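Local coordinates for clavulanic acid biosynthesis oligopeptide binding protein 2 (Streptomyces clavuligerus, PDB 2WOL) that probably binds peptides as an extracellular solute-binding protein and belongs to the biosynthetic pathway of the beta-lactamase inhibitor clavulanic acid, at residues D407-S412 and I418-K423; A380-A385 and A414-E419; A69-P74 and V80-L85; R102-L107 and T238-P243. All coordinates share one frame; numbering follows the deposited sequence.

Contact 1: residues D407-S412 and I418-K423; sequences DAVVES and IELTVK
Three backbone groups, the carbonyls of V410 and I418 and the N-H of L420, hold one water where helix and strand face each other. The water donates to V410 O at 2.7 Å and to I418 O at 2.7 Å, and accepts from L420 N at 2.9 Å, so one solvent molecule bridges two backbones that share no direct hydrogen bond. The setting is a beta-alpha-beta crossover: strand 391-398 leads through helix 401-414 into strand 418-425, which pairs in parallel with the first strand. Helix and returning strand run nearly antiparallel, at 160° between their short axes. Alternation along the strand turns L420 and V422 toward the helix and E419 and T421 away from it. V410 is wedged between these two inward residues. Its CG1, set anti to the backbone N (chi1 173°), reaches L420 O at 3.8 Å; its other methyl, CG2, meets V422 CG2 at 3.8 Å and rests beside L420 CB. Farther into the core, V409 CG1 touches L420 CD1 at 3.8 Å, and V409 also packs on L334 of helix 331-337. At the other margin, D407 OD1 passes V422 CG2 with the side chains at about a right angle, its charge paired with R403. Within the helix, A408 O accepts S412 OG at 2.7 Å and S412 N from opposite faces of its carbonyl plane.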
loop_
_atom_site.group_PDB
_atom_site.type_symbol
_atom_site.label_atom_id
_atom_site.label_comp_id
_atom_site.label_asym_id
_atom_site.label_seq_id
_atom_site.Cartn_x
_atom_site.Cartn_y
_atom_site.Cartn_z
ATOM N N ASP A 407 -20.790 10.186 -9.570
ATOM C CA ASP A 407 -22.218 10.463 -9.747
ATOM C C ASP A 407 -22.884 10.857 -8.429
ATOM O O ASP A 407 -23.746 11.740 -8.402
ATOM C CB ASP A 407 -22.946 9.256 -10.353
ATOM C CG ASP A 407 -22.547 8.986 -11.799
ATOM O OD1 ASP A 407 -22.034 9.906 -12.475
ATOM O OD2 ASP A 407 -22.760 7.843 -12.260
ATOM N N ALA A 408 -22.486 10.194 -7.346
ATOM C CA ALA A 408 -22.984 10.523 -6.014
ATOM C C ALA A 408 -22.503 11.901 -5.546
ATOM O O ALA A 408 -23.213 12.597 -4.811
ATOM C CB ALA A 408 -22.600 9.440 -5.019
ATOM N N VAL A 409 -21.312 12.305 -5.983
ATOM C CA VAL A 409 -20.829 13.659 -5.693
ATOM C C VAL A 409 -21.679 14.680 -6.459
ATOM O O VAL A 409 -22.106 15.688 -5.898
ATOM C CB VAL A 409 -19.320 13.852 -6.021
ATOM C CG1 VAL A 409 -18.874 15.277 -5.691
ATOM C CG2 VAL A 409 -18.460 12.858 -5.248
ATOM N N VAL A 410 -21.930 14.399 -7.736
ATOM C CA VAL A 410 -22.786 15.244 -8.578
ATOM C C VAL A 410 -24.157 15.444 -7.921
ATOM O O VAL A 410 -24.626 16.574 -7.767
ATOM C CB VAL A 410 -22.957 14.642 -10.002
ATOM C CG1 VAL A 410 -23.978 15.437 -10.821
ATOM C CG2 VAL A 410 -21.621 14.584 -10.728
ATOM N N GLU A 411 -24.781 14.337 -7.523
ATOM C CA GLU A 411 -26.097 14.361 -6.893
ATOM C C GLU A 411 -26.093 15.129 -5.564
ATOM O O GLU A 411 -26.999 15.928 -5.298
ATOM C CB GLU A 411 -26.605 12.929 -6.693
ATOM C CG GLU A 411 -28.043 12.828 -6.208
ATOM C CD GLU A 411 -28.557 11.393 -6.151
ATOM O OE1 GLU A 411 -28.027 10.519 -6.874
ATOM O OE2 GLU A 411 -29.500 11.142 -5.377
ATOM N N SER A 412 -25.069 14.892 -4.743
ATOM C CA SER A 412 -24.929 15.565 -3.450
ATOM C C SER A 412 -24.864 17.073 -3.627
ATOM O O SER A 412 -25.600 17.814 -2.987
ATOM C CB SER A 412 -23.653 15.107 -2.729
ATOM O OG SER A 412 -23.690 13.733 -2.382
ATOM N N ILE A 418 -24.306 23.530 -6.897
ATOM C CA ILE A 418 -23.015 23.196 -7.483
ATOM C C ILE A 418 -23.270 22.159 -8.569
ATOM O O ILE A 418 -23.597 21.005 -8.276
ATOM C CB ILE A 418 -21.996 22.694 -6.431
ATOM C CG1 ILE A 418 -21.789 23.763 -5.350
ATOM C CG2 ILE A 418 -20.672 22.344 -7.107
ATOM C CD1 ILE A 418 -21.023 23.291 -4.113
ATOM N N GLU A 419 -23.136 22.598 -9.820
ATOM C CA GLU A 419 -23.474 21.786 -10.985
ATOM C C GLU A 419 -22.212 21.174 -11.566
ATOM O O GLU A 419 -21.392 21.868 -12.173
ATOM C CB GLU A 419 -24.167 22.635 -12.055
ATOM C CG GLU A 419 -25.443 23.330 -11.606
ATOM C CD GLU A 419 -25.980 24.285 -12.661
ATOM O OE1 GLU A 419 -25.728 24.053 -13.866
ATOM O OE2 GLU A 419 -26.652 25.269 -12.283
ATOM N N LEU A 420 -22.061 19.868 -11.377
ATOM C CA LEU A 420 -20.880 19.170 -11.855
ATOM C C LEU A 420 -21.161 18.349 -13.095
ATOM O O LEU A 420 -22.233 17.760 -13.237
ATOM C CB LEU A 420 -20.325 18.237 -10.777
ATOM C CG LEU A 420 -19.911 18.792 -9.417
ATOM C CD1 LEU A 420 -19.263 17.676 -8.617
ATOM C CD2 LEU A 420 -18.962 19.966 -9.563
ATOM N N THR A 421 -20.182 18.323 -13.990
ATOM C CA THR A 421 -20.147 17.329 -15.048
ATOM C C THR A 421 -18.954 16.417 -14.782
ATOM O O THR A 421 -18.034 16.778 -14.041
ATOM C CB THR A 421 -20.069 17.967 -16.442
ATOM O OG1 THR A 421 -18.957 18.864 -16.495
ATOM C CG2 THR A 421 -21.349 18.743 -16.748
ATOM N N VAL A 422 -18.984 15.233 -15.380
ATOM C CA VAL A 422 -18.021 14.186 -15.079
ATOM C C VAL A 422 -17.070 13.985 -16.259
ATOM O O VAL A 422 -17.509 13.833 -17.404
ATOM C CB VAL A 422 -18.742 12.856 -14.745
ATOM C CG1 VAL A 422 -17.744 11.779 -14.386
ATOM C CG2 VAL A 422 -19.748 13.049 -13.610
ATOM N N LYS A 423 -15.772 14.003 -15.970
ATOM C CA LYS A 423 -14.751 13.703 -16.970
ATOM C C LYS A 423 -14.080 12.383 -16.618
ATOM O O LYS A 423 -13.397 12.276 -15.596
ATOM C CB LYS A 423 -13.719 14.837 -17.064
ATOM C CG LYS A 423 -12.510 14.550 -17.966
ATOM C CD LYS A 423 -12.899 14.414 -19.433
ATOM C CE LYS A 423 -11.709 13.986 -20.277
ATOM N NZ LYS A 423 -12.065 13.909 -21.724
HETATM O O HOH W 1 -23.907 18.624 -9.448
#

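Contact 2: residues A380-A385 and A414-E419; sequences AELAAA and ARVGIE
Apolar packing comes first, and L382 supplies all of it from the helical side. From helix 375-384 its forked end reaches two residues at the Schellman motif that terminates helix 401-414 and releases the chain into strand 418-425. The branches divide the work: CD1 lies against V416, 4.0 Å from V416 CG2, whereas CD2 turns to I418, 4.1 Å from I418 CD1. V416 chi1 of -64° sets CG1 beside the backbone N and anti to the carbonyl carbon, leaving CG2 between the two, and this methyl is the one L382 meets. F391 of strand 391-398 joins L382 and I418 in one apolar cluster between helix 375-384 and the paired strands 391-398 and 418-425.

Methyl against carbonyl is the second kind of contact. L382 CD1 comes to 3.3 Å from V416 O, closer than its apolar contacts with V416 and I418, which makes the packing tight here; no hydrogen bond crosses between the segments.

Backbone bonding within the turn fixes the surface that L382 meets. I418 N returns to L413 O, and G417 N reaches A414 O at 3.1 Å, with G417 at a positive phi of 81° that glycine readily adopts. Beyond the turn, R415 NH2 is bound by A328 O and R372 O, and R415 O accepts R379 NH2, a tie back to the leucine's own helix.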
loop_
_atom_site.group_PDB
_atom_site.type_symbol
_atom_site.label_atom_id
_atom_site.label_comp_id
_atom_site.label_asym_id
_atom_site.label_seq_id
_atom_site.Cartn_x
_atom_site.Cartn_y
_atom_site.Cartn_z
ATOM N N ALA A 380 -24.015 28.647 3.495
ATOM C CA ALA A 380 -23.310 29.733 4.165
ATOM C C ALA A 380 -21.870 29.838 3.665
ATOM O O ALA A 380 -21.362 30.939 3.455
ATOM C CB ALA A 380 -23.350 29.547 5.672
ATOM N N GLU A 381 -21.220 28.690 3.459
ATOM C CA GLU A 381 -19.866 28.657 2.905
ATOM C C GLU A 381 -19.847 29.209 1.479
ATOM O O GLU A 381 -18.962 29.992 1.121
ATOM C CB GLU A 381 -19.284 27.237 2.934
ATOM C CG GLU A 381 -19.065 26.648 4.333
ATOM C CD GLU A 381 -17.946 27.307 5.129
ATOM O OE1 GLU A 381 -17.033 27.914 4.520
ATOM O OE2 GLU A 381 -17.982 27.199 6.377
ATOM N N LEU A 382 -20.827 28.811 0.671
ATOM C CA LEU A 382 -20.955 29.347 -0.691
ATOM C C LEU A 382 -21.084 30.871 -0.694
ATOM O O LEU A 382 -20.437 31.547 -1.495
ATOM C CB LEU A 382 -22.122 28.699 -1.439
ATOM C CG LEU A 382 -21.884 27.276 -1.956
ATOM C CD1 LEU A 382 -23.165 26.708 -2.526
ATOM C CD2 LEU A 382 -20.761 27.245 -2.996
ATOM N N ALA A 383 -21.908 31.404 0.209
ATOM C CA ALA A 383 -22.021 32.853 0.380
ATOM C C ALA A 383 -20.677 33.490 0.745
ATOM O O ALA A 383 -20.320 34.543 0.211
ATOM C CB ALA A 383 -23.078 33.183 1.421
ATOM N N ALA A 384 -19.922 32.839 1.630
ATOM C CA ALA A 384 -18.597 33.331 2.016
ATOM C C ALA A 384 -17.627 33.382 0.831
ATOM O O ALA A 384 -16.724 34.220 0.794
ATOM C CB ALA A 384 -18.020 32.502 3.153
ATOM N N ALA A 385 -17.836 32.489 -0.136
ATOM C CA ALA A 385 -16.999 32.413 -1.334
ATOM C C ALA A 385 -17.391 33.439 -2.393
ATOM O O ALA A 385 -16.711 33.572 -3.414
ATOM C CB ALA A 385 -17.057 31.008 -1.924
ATOM N N ALA A 414 -25.472 19.047 -6.254
ATOM C CA ALA A 414 -26.555 19.701 -7.002
ATOM C C ALA A 414 -27.583 20.335 -6.064
ATOM O O ALA A 414 -28.244 21.308 -6.424
ATOM C CB ALA A 414 -27.229 18.714 -7.941
ATOM N N ARG A 415 -27.693 19.790 -4.855
ATOM C CA ARG A 415 -28.649 20.270 -3.854
ATOM C C ARG A 415 -28.393 21.707 -3.388
ATOM O O ARG A 415 -29.302 22.356 -2.862
ATOM C CB ARG A 415 -28.672 19.327 -2.648
ATOM C CG ARG A 415 -29.093 17.904 -2.989
ATOM C CD ARG A 415 -29.038 16.993 -1.772
ATOM N NE ARG A 415 -27.686 16.907 -1.218
ATOM C CZ ARG A 415 -27.386 16.383 -0.033
ATOM N NH1 ARG A 415 -28.341 15.889 0.751
ATOM N NH2 ARG A 415 -26.122 16.357 0.374
ATOM N N VAL A 416 -27.166 22.194 -3.574
ATOM C CA VAL A 416 -26.806 23.569 -3.208
ATOM C C VAL A 416 -26.345 24.381 -4.430
ATOM O O VAL A 416 -25.663 25.401 -4.300
ATOM C CB VAL A 416 -25.755 23.614 -2.061
ATOM C CG1 VAL A 416 -26.337 23.023 -0.781
ATOM C CG2 VAL A 416 -24.466 22.892 -2.456
ATOM N N GLY A 417 -26.725 23.916 -5.617
ATOM C CA GLY A 417 -26.460 24.649 -6.853
ATOM C C GLY A 417 -25.062 24.493 -7.417
ATOM O O GLY A 417 -24.662 25.242 -8.311
ATOM N N ILE A 418 -24.306 23.530 -6.897
ATOM C CA ILE A 418 -23.015 23.196 -7.483
ATOM C C ILE A 418 -23.270 22.159 -8.569
ATOM O O ILE A 418 -23.597 21.005 -8.276
ATOM C CB ILE A 418 -21.996 22.694 -6.431
ATOM C CG1 ILE A 418 -21.789 23.763 -5.350
ATOM C CG2 ILE A 418 -20.672 22.344 -7.107
ATOM C CD1 ILE A 418 -21.023 23.291 -4.113
ATOM N N GLU A 419 -23.136 22.598 -9.820
ATOM C CA GLU A 419 -23.474 21.786 -10.985
ATOM C C GLU A 419 -22.212 21.174 -11.566
ATOM O O GLU A 419 -21.392 21.868 -12.173
ATOM C CB GLU A 419 -24.167 22.635 -12.055
ATOM C CG GLU A 419 -25.443 23.330 -11.606
ATOM C CD GLU A 419 -25.980 24.285 -12.661
ATOM O OE1 GLU A 419 -25.728 24.053 -13.866
ATOM O OE2 GLU A 419 -26.652 25.269 -12.283
#

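Contact 3: residues A69-P74 and V80-L85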
loop_
_atom_site.group_PDB
_atom_site.type_symbol
_atom_site.label_atom_id
_atom_site.label_comp_id
_atom_site.label_asym_id
_atom_site.label_seq_id
_atom_site.Cartn_x
_atom_site.Cartn_y
_atom_site.Cartn_z
ATOM N N ALA A 69 11.888 -7.170 8.354
ATOM C CA ALA A 69 10.665 -7.683 7.734
ATOM C C ALA A 69 9.496 -7.540 8.684
ATOM O O ALA A 69 9.677 -7.554 9.900
ATOM C CB ALA A 69 10.838 -9.144 7.329
ATOM N N TYR A 70 8.291 -7.404 8.140
ATOM C CA TYR A 70 7.113 -7.416 9.000
ATOM C C TYR A 70 6.972 -8.803 9.620
ATOM O O TYR A 70 7.060 -9.811 8.920
ATOM C CB TYR A 70 5.864 -6.937 8.246
ATOM C CG TYR A 70 6.068 -5.518 7.776
ATOM C CD1 TYR A 70 6.487 -5.249 6.474
ATOM C CD2 TYR A 70 5.919 -4.446 8.658
ATOM C CE1 TYR A 70 6.721 -3.948 6.049
ATOM C CE2 TYR A 70 6.156 -3.135 8.246
ATOM C CZ TYR A 70 6.561 -2.898 6.937
ATOM O OH TYR A 70 6.809 -1.613 6.509
ATOM N N PRO A 71 6.810 -8.857 10.949
ATOM C CA PRO A 71 6.800 -10.154 11.615
ATOM C C PRO A 71 5.557 -10.964 11.272
ATOM O O PRO A 71 4.564 -10.417 10.768
ATOM C CB PRO A 71 6.835 -9.790 13.104
ATOM C CG PRO A 71 6.279 -8.429 13.184
ATOM C CD PRO A 71 6.643 -7.737 11.895
ATOM N N THR A 72 5.634 -12.266 11.522
ATOM C CA THR A 72 4.514 -13.166 11.277
ATOM C C THR A 72 3.576 -13.093 12.483
ATOM O O THR A 72 3.672 -13.881 13.424
ATOM C CB THR A 72 5.019 -14.595 10.984
ATOM O OG1 THR A 72 5.950 -14.539 9.896
ATOM C CG2 THR A 72 3.874 -15.532 10.608
ATOM N N ASP A 73 2.682 -12.108 12.443
ATOM C CA ASP A 73 1.878 -11.731 13.601
ATOM C C ASP A 73 0.601 -11.041 13.130
ATOM O O ASP A 73 0.672 -10.029 12.432
ATOM C CB ASP A 73 2.694 -10.783 14.492
ATOM C CG ASP A 73 2.105 -10.602 15.894
ATOM O OD1 ASP A 73 0.888 -10.809 16.103
ATOM O OD2 ASP A 73 2.885 -10.229 16.796
ATOM N N PRO A 74 -0.572 -11.594 13.499
ATOM C CA PRO A 74 -1.852 -10.961 13.173
ATOM C C PRO A 74 -2.157 -9.699 13.982
ATOM O O PRO A 74 -3.039 -8.926 13.600
ATOM C CB PRO A 74 -2.876 -12.051 13.508
ATOM C CG PRO A 74 -2.221 -12.886 14.529
ATOM C CD PRO A 74 -0.760 -12.880 14.199
ATOM N N VAL A 80 5.240 -3.402 12.971
ATOM C CA VAL A 80 6.570 -2.942 13.373
ATOM C C VAL A 80 7.636 -3.860 12.768
ATOM O O VAL A 80 7.706 -5.040 13.119
ATOM C CB VAL A 80 6.700 -2.869 14.923
ATOM C CG1 VAL A 80 8.067 -2.328 15.335
ATOM C CG2 VAL A 80 5.583 -2.007 15.517
ATOM N N PRO A 81 8.462 -3.330 11.843
ATOM C CA PRO A 81 9.489 -4.173 11.218
ATOM C C PRO A 81 10.382 -4.861 12.255
ATOM O O PRO A 81 10.777 -4.240 13.247
ATOM C CB PRO A 81 10.290 -3.183 10.365
ATOM C CG PRO A 81 9.327 -2.061 10.089
ATOM C CD PRO A 81 8.492 -1.946 11.331
ATOM N N ALA A 82 10.652 -6.142 12.021
ATOM C CA ALA A 82 11.452 -6.978 12.914
ATOM C C ALA A 82 12.734 -7.426 12.202
ATOM O O ALA A 82 12.776 -7.449 10.971
ATOM C CB ALA A 82 10.633 -8.192 13.352
ATOM N N PRO A 83 13.793 -7.767 12.965
ATOM C CA PRO A 83 15.029 -8.218 12.322
ATOM C C PRO A 83 14.798 -9.449 11.459
ATOM O O PRO A 83 14.129 -10.392 11.890
ATOM C CB PRO A 83 15.934 -8.579 13.509
ATOM C CG PRO A 83 15.383 -7.851 14.659
ATOM C CD PRO A 83 13.910 -7.750 14.434
ATOM N N ASP A 84 15.335 -9.421 10.244
ATOM C CA ASP A 84 15.250 -10.551 9.329
ATOM C C ASP A 84 16.670 -10.996 8.978
ATOM O O ASP A 84 17.220 -11.877 9.640
ATOM C CB ASP A 84 14.417 -10.175 8.092
ATOM C CG ASP A 84 14.266 -11.318 7.096
ATOM O OD1 ASP A 84 14.675 -12.464 7.391
ATOM O OD2 ASP A 84 13.726 -11.061 6.000
ATOM N N LEU A 85 17.278 -10.378 7.967
ATOM C CA LEU A 85 18.687 -10.648 7.670
ATOM C C LEU A 85 19.594 -9.985 8.696
ATOM O O LEU A 85 20.682 -10.487 8.977
ATOM C CB LEU A 85 19.065 -10.194 6.257
ATOM C CG LEU A 85 18.479 -10.976 5.083
ATOM C CD1 LEU A 85 18.739 -10.230 3.793
ATOM C CD2 LEU A 85 19.047 -12.385 5.003
#
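The carbonyl of V80 presses unusually closely on a proline ring: P71 CD lies 3.1 Å from V80 O, nearly as near as a polar partner would be, although a carbon is what meets the oxygen. This crowding flanks the two-stranded antiparallel hairpin formed by strands 68-69 and 82-83, which the loop 70-81 connects. Its hydrogen-bonded pair is A69 with A82. A69 N donates to A82 O at 2.8 Å with the donor in the carbonyl plane, and A82 N returns to A69 O at 2.7 Å, tilted 33° from that carbonyl's plane. P71 has no N-H to offer V80 O, the next position along; toward the other end the backbone pairing continues with D84 and L67.

The side chains pack around this short pairing. P71 CB and A82 CB approach to 4.1 Å. Y70 and P81 lie alongside each other, pointing the same way, with Y70 CE2 3.8 Å from P81 CG; the ring keeps this place while its hydroxyl bonds H185 ND1.

D84 closes the far end. With chi1 at -179°, D84 CG points away from its backbone N, which brings OD2 to 3.7 Å from A69 CB. The same oxygen makes a salt bridge with R242 and accepts T66 N, and OD1 makes another with R65. The two arginines would probably favour the ionised carboxylate and offset its charge beside the A69 methyl.

Contact 4: residues R102-L107 and T238-P243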
loop_
_atom_site.group_PDB
_atom_site.type_symbol
_atom_site.label_atom_id
_atom_site.label_comp_id
_atom_site.label_asym_id
_atom_site.label_seq_id
_atom_site.Cartn_x
_atom_site.Cartn_y
_atom_site.Cartn_z
ATOM N N ARG A 102 23.547 -4.925 11.156
ATOM C CA ARG A 102 24.549 -5.979 11.251
ATOM C C ARG A 102 23.939 -7.272 10.738
ATOM O O ARG A 102 22.943 -7.755 11.277
ATOM C CB ARG A 102 25.049 -6.112 12.696
ATOM C CG ARG A 102 25.470 -4.764 13.262
ATOM C CD ARG A 102 26.025 -4.793 14.678
ATOM N NE ARG A 102 26.192 -3.415 15.138
ATOM C CZ ARG A 102 27.212 -2.624 14.809
ATOM N NH1 ARG A 102 28.194 -3.075 14.037
ATOM N NH2 ARG A 102 27.255 -1.379 15.260
ATOM N N LEU A 103 24.530 -7.808 9.678
ATOM C CA LEU A 103 23.971 -8.956 8.974
ATOM C C LEU A 103 24.329 -10.281 9.630
ATOM O O LEU A 103 25.438 -10.454 10.150
ATOM C CB LEU A 103 24.439 -8.967 7.518
ATOM C CG LEU A 103 23.757 -8.042 6.509
ATOM C CD1 LEU A 103 24.208 -6.592 6.670
ATOM C CD2 LEU A 103 24.048 -8.537 5.097
ATOM N N ARG A 104 23.382 -11.216 9.596
ATOM C CA ARG A 104 23.646 -12.602 9.982
ATOM C C ARG A 104 24.724 -13.195 9.076
ATOM O O ARG A 104 24.781 -12.889 7.884
ATOM C CB ARG A 104 22.370 -13.439 9.891
ATOM C CG ARG A 104 21.307 -13.082 10.911
ATOM C CD ARG A 104 20.000 -13.769 10.564
ATOM N NE ARG A 104 19.016 -13.662 11.636
ATOM C CZ ARG A 104 18.913 -14.520 12.649
ATOM N NH1 ARG A 104 19.733 -15.560 12.740
ATOM N NH2 ARG A 104 17.982 -14.340 13.575
ATOM N N ARG A 105 25.581 -14.031 9.657
ATOM C CA ARG A 105 26.727 -14.594 8.945
ATOM C C ARG A 105 26.369 -15.907 8.258
ATOM O O ARG A 105 25.466 -16.625 8.694
ATOM C CB ARG A 105 27.894 -14.842 9.913
ATOM C CG ARG A 105 27.992 -13.876 11.089
ATOM C CD ARG A 105 29.028 -12.785 10.870
ATOM N NE ARG A 105 29.268 -12.028 12.100
ATOM C CZ ARG A 105 30.187 -11.075 12.243
ATOM N NH1 ARG A 105 30.979 -10.740 11.230
ATOM N NH2 ARG A 105 30.317 -10.453 13.409
ATOM N N GLY A 106 27.084 -16.213 7.179
ATOM C CA GLY A 106 26.985 -17.510 6.510
ATOM C C GLY A 106 25.711 -17.799 5.739
ATOM O O GLY A 106 25.446 -18.953 5.397
ATOM N N LEU A 107 24.926 -16.763 5.450
ATOM C CA LEU A 107 23.679 -16.937 4.702
ATOM C C LEU A 107 23.949 -17.000 3.203
ATOM O O LEU A 107 24.936 -16.441 2.722
ATOM C CB LEU A 107 22.677 -15.830 5.036
ATOM C CG LEU A 107 22.315 -15.628 6.513
ATOM C CD1 LEU A 107 21.081 -14.762 6.629
ATOM C CD2 LEU A 107 22.083 -16.946 7.238
ATOM N N THR A 238 18.076 -19.810 10.674
ATOM C CA THR A 238 18.525 -18.417 10.600
ATOM C C THR A 238 17.392 -17.437 10.299
ATOM O O THR A 238 17.615 -16.228 10.228
ATOM C CB THR A 238 19.625 -18.224 9.535
ATOM O OG1 THR A 238 19.058 -18.327 8.216
ATOM C CG2 THR A 238 20.730 -19.260 9.703
ATOM N N ASP A 239 16.183 -17.963 10.123
ATOM C CA ASP A 239 15.052 -17.145 9.697
ATOM C C ASP A 239 13.978 -17.091 10.783
ATOM O O ASP A 239 13.299 -18.091 11.019
ATOM C CB ASP A 239 14.479 -17.697 8.390
ATOM C CG ASP A 239 13.515 -16.735 7.718
ATOM O OD1 ASP A 239 12.712 -16.091 8.423
ATOM O OD2 ASP A 239 13.564 -16.634 6.475
ATOM N N PRO A 240 13.824 -15.923 11.447
ATOM C CA PRO A 240 12.833 -15.756 12.513
ATOM C C PRO A 240 11.421 -15.428 12.012
ATOM O O PRO A 240 10.503 -15.270 12.825
ATOM C CB PRO A 240 13.389 -14.574 13.308
ATOM C CG PRO A 240 14.061 -13.729 12.271
ATOM C CD PRO A 240 14.604 -14.687 11.231
ATOM N N ILE A 241 11.255 -15.326 10.694
ATOM C CA ILE A 241 10.003 -14.856 10.090
ATOM C C ILE A 241 9.210 -15.981 9.412
ATOM O O ILE A 241 7.990 -16.087 9.587
ATOM C CB ILE A 241 10.269 -13.722 9.034
ATOM C CG1 ILE A 241 11.157 -12.593 9.602
ATOM C CG2 ILE A 241 8.951 -13.198 8.418
ATOM C CD1 ILE A 241 10.506 -11.700 10.652
ATOM N N ARG A 242 9.909 -16.822 8.654
ATOM C CA ARG A 242 9.273 -17.680 7.655
ATOM C C ARG A 242 9.243 -19.167 8.014
ATOM O O ARG A 242 10.299 -19.790 8.137
ATOM C CB ARG A 242 9.966 -17.485 6.303
ATOM C CG ARG A 242 9.910 -16.055 5.814
ATOM C CD ARG A 242 10.849 -15.801 4.662
ATOM N NE ARG A 242 10.913 -14.371 4.376
ATOM C CZ ARG A 242 11.663 -13.507 5.052
ATOM N NH1 ARG A 242 12.449 -13.931 6.037
ATOM N NH2 ARG A 242 11.641 -12.220 4.737
ATOM N N PRO A 243 8.031 -19.741 8.177
ATOM C CA PRO A 243 7.926 -21.179 8.464
ATOM C C PRO A 243 8.116 -22.105 7.261
ATOM O O PRO A 243 8.350 -23.298 7.447
ATOM C CB PRO A 243 6.507 -21.318 9.013
ATOM C CG PRO A 243 5.747 -20.246 8.336
ATOM C CD PRO A 243 6.706 -19.093 8.151
#
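T238 O lies over one face of the R104 guanidinium, 3.2 Å from R104 CZ and displaced toward the rim of the group. The oxygen is also 3.2 Å from R104 NE, but the angle is too poor for a hydrogen bond: the carbonyl meets the flat face, and no N-H is aimed at it. R104 is stretched from CG to NE (chi3 169°), which carries the guanidinium across to the opposing loop, where P240 CD comes obliquely to 4.1 Å from R104 NH2. Beside it, the side chains of L107 and T238 run past one another in opposing senses; L107 CD2 lies 3.5 Å from T238 OG1 and 3.6 Å from T238 CG2, one methyl touching both branches.

A second shell sets these groups. R65 NH2 bonds T238 O, D235 O takes the T238 hydroxyl, and D84 O makes a weak bond with R104 NE. D239 shapes the second loop by an Asx turn, its OD1 accepting I241 N at 2.8 Å nearly along the C-O axis, extended to an Asx motif by R242 N at 2.9 Å from above the carboxylate plane. Its other oxygen forms a salt bridge with R242 NH1 on the syn side and also accepts W234 NE1.

The contact thus joins the loop after strand 98-102, from the four-stranded antiparallel sheet, to the connection between strands 225-230 and 248-253 of the five-stranded mixed sheet. A carbonyl oxygen held by R65 while facing a second cation is probably polarised by both, and the attraction across the loops would be electrostatic without a directed bond.

Overall arrangement
From the N terminus, contact 3 comes first, closing the loop 70-81 between strands 68-69 and 82-83. Contact 4 opens after it and spans 130 residues, bringing two loops of different sheets together. These two are in series yet touch in space, with T72 OG1 2.6 Å from I241 O. Later contact 2 opens on helix 375-384; contact 1 opens inside its span but runs on past E419 to K423, so the two overlap and cross rather than nest. Contact 1 packs helix 401-414 on strand 418-425, and contact 2 brings helix 375-384 to the turn and strand start. The pairs lie on opposite sides of the chain's centre, contacts 1 and 4 centred about 54 Å apart.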